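Side-chain contacts in putative alpha/beta hydrolase (Desulfitobacterium hafniense, PDB 4RPC), which is a putative hydrolase of the alpha/beta hydrolase family whose substrate is not known: residues A[79-83]-A[84-88]; A[101-104]-A[105-109]. All blocks are in the same frame, centred on the assembly; numbering follows the deposited sequence.

Contact 1: residues A[79-83]-A[84-88]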
loop_
_atom_site.group_PDB
_atom_site.type_symbol
_atom_site.label_atom_id
_atom_site.label_comp_id
_atom_site.label_asym_id
_atom_site.label_seq_id
_atom_site.Cartn_x
_atom_site.Cartn_y
_atom_site.Cartn_z
ATOM N N GLU A 79 0.058 10.490 14.308
ATOM C CA GLU A 79 0.832 11.373 15.207
ATOM C C GLU A 79 1.957 12.081 14.466
ATOM O O GLU A 79 2.328 13.164 14.836
ATOM C CB GLU A 79 1.422 10.582 16.356
ATOM C CG GLU A 79 0.327 10.050 17.260
ATOM C CD GLU A 79 0.866 9.213 18.400
ATOM O OE1 GLU A 79 1.288 8.036 18.184
ATOM O OE2 GLU A 79 0.838 9.740 19.516
ATOM N N ALA A 80 2.515 11.450 13.437
ATOM C CA ALA A 80 3.625 12.071 12.725
ATOM C C ALA A 80 3.075 13.172 11.900
ATOM O O ALA A 80 3.706 14.193 11.779
ATOM C CB ALA A 80 4.416 11.089 11.877
ATOM N N LEU A 81 1.872 12.992 11.378
ATOM C CA LEU A 81 1.219 14.045 10.626
ATOM C C LEU A 81 0.858 15.234 11.465
ATOM O O LEU A 81 1.036 16.376 11.067
ATOM C CB LEU A 81 -0.014 13.506 9.931
ATOM C CG LEU A 81 0.220 12.562 8.744
ATOM C CD1 LEU A 81 -1.103 12.186 8.092
ATOM C CD2 LEU A 81 1.165 13.128 7.725
ATOM N N GLU A 82 0.362 14.964 12.640
ATOM C CA GLU A 82 0.110 15.992 13.641
ATOM C C GLU A 82 1.364 16.799 14.022
ATOM O O GLU A 82 1.298 17.993 14.185
ATOM C CB GLU A 82 -0.440 15.319 14.878
ATOM C CG GLU A 82 -1.035 16.260 15.891
ATOM C CD GLU A 82 -1.625 15.484 17.062
ATOM O OE1 GLU A 82 -1.639 14.230 16.979
ATOM O OE2 GLU A 82 -2.057 16.115 18.056
ATOM N N GLU A 83 2.504 16.137 14.146
ATOM C CA GLU A 83 3.788 16.830 14.331
ATOM C C GLU A 83 4.016 17.893 13.288
ATOM O O GLU A 83 4.538 18.955 13.596
ATOM C CB GLU A 83 4.962 15.860 14.229
ATOM C CG GLU A 83 5.160 15.031 15.473
ATOM C CD GLU A 83 5.855 15.824 16.556
ATOM O OE1 GLU A 83 6.855 16.510 16.216
ATOM O OE2 GLU A 83 5.399 15.782 17.730
ATOM N N LEU A 84 3.647 17.612 12.045
ATOM C CA LEU A 84 3.871 18.567 10.969
ATOM C C LEU A 84 2.692 19.481 10.842
ATOM O O LEU A 84 2.624 20.231 9.896
ATOM C CB LEU A 84 4.127 17.861 9.626
ATOM C CG LEU A 84 5.281 16.864 9.666
ATOM C CD1 LEU A 84 5.337 16.123 8.345
ATOM C CD2 LEU A 84 6.618 17.527 9.974
ATOM N N ARG A 85 1.777 19.417 11.812
ATOM C CA ARG A 85 0.490 20.106 11.788
ATOM C C ARG A 85 -0.362 19.827 10.547
ATOM O O ARG A 85 -1.199 20.653 10.145
ATOM C CB ARG A 85 0.678 21.596 11.947
ATOM C CG ARG A 85 1.300 22.043 13.250
ATOM C CD ARG A 85 1.541 23.522 13.093
ATOM N NE ARG A 85 2.036 24.165 14.295
ATOM C CZ ARG A 85 2.124 25.484 14.448
ATOM N NH1 ARG A 85 1.744 26.306 13.468
ATOM N NH2 ARG A 85 2.589 25.986 15.590
ATOM N N VAL A 86 -0.168 18.661 9.955
ATOM C CA VAL A 86 -1.029 18.212 8.879
ATOM C C VAL A 86 -2.239 17.588 9.517
ATOM O O VAL A 86 -2.115 16.539 10.162
ATOM C CB VAL A 86 -0.382 17.106 8.022
ATOM C CG1 VAL A 86 -1.404 16.576 7.034
ATOM C CG2 VAL A 86 0.828 17.633 7.286
ATOM N N ASP A 87 -3.403 18.200 9.332
ATOM C CA ASP A 87 -4.637 17.545 9.758
ATOM C C ASP A 87 -5.583 17.164 8.609
ATOM O O ASP A 87 -6.653 16.608 8.869
ATOM C CB ASP A 87 -5.359 18.387 10.797
ATOM C CG ASP A 87 -5.882 19.669 10.227
ATOM O OD1 ASP A 87 -5.889 19.802 8.968
ATOM O OD2 ASP A 87 -6.273 20.537 11.048
ATOM N N LYS A 88 -5.191 17.448 7.368
ATOM C CA LYS A 88 -5.968 17.044 6.201
ATOM C C LYS A 88 -5.041 16.590 5.086
ATOM O O LYS A 88 -4.043 17.246 4.792
ATOM C CB LYS A 88 -6.818 18.213 5.702
ATOM C CG LYS A 88 -7.689 17.889 4.486
ATOM C CD LYS A 88 -8.587 19.068 4.091
ATOM C CE LYS A 88 -7.770 20.228 3.508
ATOM N NZ LYS A 88 -8.450 21.064 2.457
#
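A Schellman motif ends helix 70-83 here, with R85 as its C-prime residue at positive phi (54°). Its two defining bonds run back into the last turn. V86 N reaches L81 O at 2.8 Å, the donor tilted 34° from the carbonyl plane, and R85 N reaches E82 O at 2.8 Å from well above the plane of that carbonyl. L84 N adds two weak bonds, to L81 O at 3.0 Å and to A80 O at 3.4 Å, so L81 O is gripped by one good and one weak donor while the chain reverses. The hydrophobic pair that usually accompanies this cap is L81 with V86: L81 CB lies 4.1 Å from V86 CB, and V86 CB also rests against L81 O at 3.4 Å. L84 bends back along the helix, its CG beside its own backbone N (chi1 -56°), which brings CG to 3.8 Å from A80 O. The charged side chains of E82, E83 and R85 are exposed. On the apolar side, A80, L81 and L84 pack on L13 of edge strand 13-17, and L81 and L84 also reach L52 of strand 50-54; beyond the cap, the chain leads into strand 88-95.

Contact 2: residues A[101-104]-A[105-109]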
loop_
_atom_site.group_PDB
_atom_site.type_symbol
_atom_site.label_atom_id
_atom_site.label_comp_id
_atom_site.label_asym_id
_atom_site.label_seq_id
_atom_site.Cartn_x
_atom_site.Cartn_y
_atom_site.Cartn_z
ATOM N N VAL A 101 -3.270 0.295 5.690
ATOM C CA VAL A 101 -2.895 1.443 6.543
ATOM C C VAL A 101 -3.681 2.729 6.099
ATOM O O VAL A 101 -4.164 3.505 6.930
ATOM C CB VAL A 101 -1.410 1.692 6.506
ATOM C CG1 VAL A 101 -1.046 2.956 7.305
ATOM C CG2 VAL A 101 -0.654 0.495 7.051
ATOM N N ALA A 102 -3.819 2.935 4.799
ATOM C CA ALA A 102 -4.554 4.104 4.294
ATOM C C ALA A 102 -6.017 4.059 4.769
ATOM O O ALA A 102 -6.519 5.030 5.281
ATOM C CB ALA A 102 -4.516 4.130 2.786
ATOM N N VAL A 103 -6.676 2.899 4.620
ATOM C CA VAL A 103 -8.060 2.763 4.999
ATOM C C VAL A 103 -8.201 3.014 6.470
ATOM O O VAL A 103 -9.060 3.752 6.919
ATOM C CB VAL A 103 -8.614 1.379 4.613
ATOM C CG1 VAL A 103 -10.025 1.176 5.151
ATOM C CG2 VAL A 103 -8.644 1.247 3.116
ATOM N N GLU A 104 -7.331 2.395 7.244
ATOM C CA GLU A 104 -7.360 2.591 8.698
ATOM C C GLU A 104 -7.199 4.049 9.085
ATOM O O GLU A 104 -7.800 4.531 10.079
ATOM C CB GLU A 104 -6.270 1.770 9.358
ATOM C CG GLU A 104 -6.177 1.872 10.850
ATOM C CD GLU A 104 -7.322 1.243 11.560
ATOM O OE1 GLU A 104 -8.041 0.403 10.966
ATOM O OE2 GLU A 104 -7.510 1.614 12.728
HETATM N N MSE A 105 -6.348 4.754 8.376
HETATM C CA MSE A 105 -6.256 6.205 8.627
HETATM C C MSE A 105 -7.550 6.936 8.325
HETATM O O MSE A 105 -7.907 7.842 9.036
HETATM C CB MSE A 105 -5.086 6.796 7.860
HETATM C CG MSE A 105 -3.860 6.444 8.721
HETATM SE SE MSE A 105 -2.364 7.125 7.702
HETATM C CE MSE A 105 -2.629 8.933 8.484
ATOM N N ALA A 106 -8.294 6.498 7.305
ATOM C CA ALA A 106 -9.569 7.144 6.957
ATOM C C ALA A 106 -10.645 6.897 7.984
ATOM O O ALA A 106 -11.548 7.692 8.120
ATOM C CB ALA A 106 -10.062 6.695 5.575
ATOM N N ILE A 107 -10.552 5.780 8.680
ATOM C CA ILE A 107 -11.527 5.379 9.677
ATOM C C ILE A 107 -11.278 6.014 11.045
ATOM O O ILE A 107 -12.221 6.363 11.733
ATOM C CB ILE A 107 -11.471 3.853 9.836
ATOM C CG1 ILE A 107 -11.990 3.167 8.583
ATOM C CG2 ILE A 107 -12.160 3.409 11.124
ATOM C CD1 ILE A 107 -11.794 1.658 8.666
ATOM N N ARG A 108 -10.023 6.087 11.484
ATOM C CA ARG A 108 -9.711 6.650 12.790
ATOM C C ARG A 108 -10.217 8.083 12.933
ATOM O O ARG A 108 -10.764 8.464 13.976
ATOM C CB ARG A 108 -8.218 6.667 13.010
ATOM C CG ARG A 108 -7.600 5.324 13.345
ATOM C CD ARG A 108 -6.076 5.479 13.402
ATOM N NE ARG A 108 -5.615 6.818 13.825
ATOM C CZ ARG A 108 -5.469 7.231 15.091
ATOM N NH1 ARG A 108 -5.747 6.419 16.112
ATOM N NH2 ARG A 108 -5.047 8.472 15.339
ATOM N N GLY A 109 -10.006 8.896 11.907
ATOM C CA GLY A 109 -10.606 10.226 11.875
ATOM C C GLY A 109 -9.830 11.306 12.598
ATOM O O GLY A 109 -10.276 12.450 12.631
#
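The carboxylate of E104 and the guanidinium of R108, one helical turn apart, are turned 37° against each other and do not pair: E104 OE2 is 5.6 Å from R108 NE. Instead, E104 crosses the stem of R108 at a slant, with OE2 3.8 Å from R108 CG, while the other oxygen, OE1, is hydrogen-bonded to Y192 OH, with a long, weak ion pair to K197. E104 CG stands anti to the backbone N (chi1 180°) and the chain then bends at chi2 (69°), which turns the carboxylate toward the stem of R108. R108 bends at chi3 and forms a salt bridge through NH2 to E110, although its side chain is poorly ordered. Backbone bonds hold the turn: M105 N to V101 O is 2.9 Å, and R108 N to E104 O is 3.1 Å. On another face of helix 97-108, V103 CG1 meets I107 CD1 at 4.0 Å, and I107 CG1 also sits 3.4 Å from V103 O; both side chains pack on L194. M105, present as selenomethionine, brings SE to 4.4 Å from V101 CG1, and its side chain packs on L77 and L81 of helix 70-83. A102 and A106 face L116 of strand 112-119. This is the helix of a beta-alpha-beta unit, following a probable nucleophile elbow whose residues V101 touches. The Y192 hydroxyl and, weakly, K197 may offset the cost of burying a charged carboxylate, while E71 nearby would probably act the other way.

How the contacts relate
Both contacts are local, and they sit on neighbouring helices whose side chains meet: L81 CD1 of contact 1 lies 3.6 Å from M105 CE of contact 2. Contact 1 closes helix 70-83 at the periphery, about 20 Å from the centre of the chain, and is partly buried; contact 2 lies within helix 97-108, about 13 Å from that centre, and is largely buried, though R108 reaches the surface. Their polar chemistry differs accordingly. In contact 1 backbone groups complete a helix end while acidic and basic side chains face outward, whereas contact 2 keeps regular helical bonds and buries a glutamate with outside partners. E110, near both, pairs with R108 but stands close to like-charged E82.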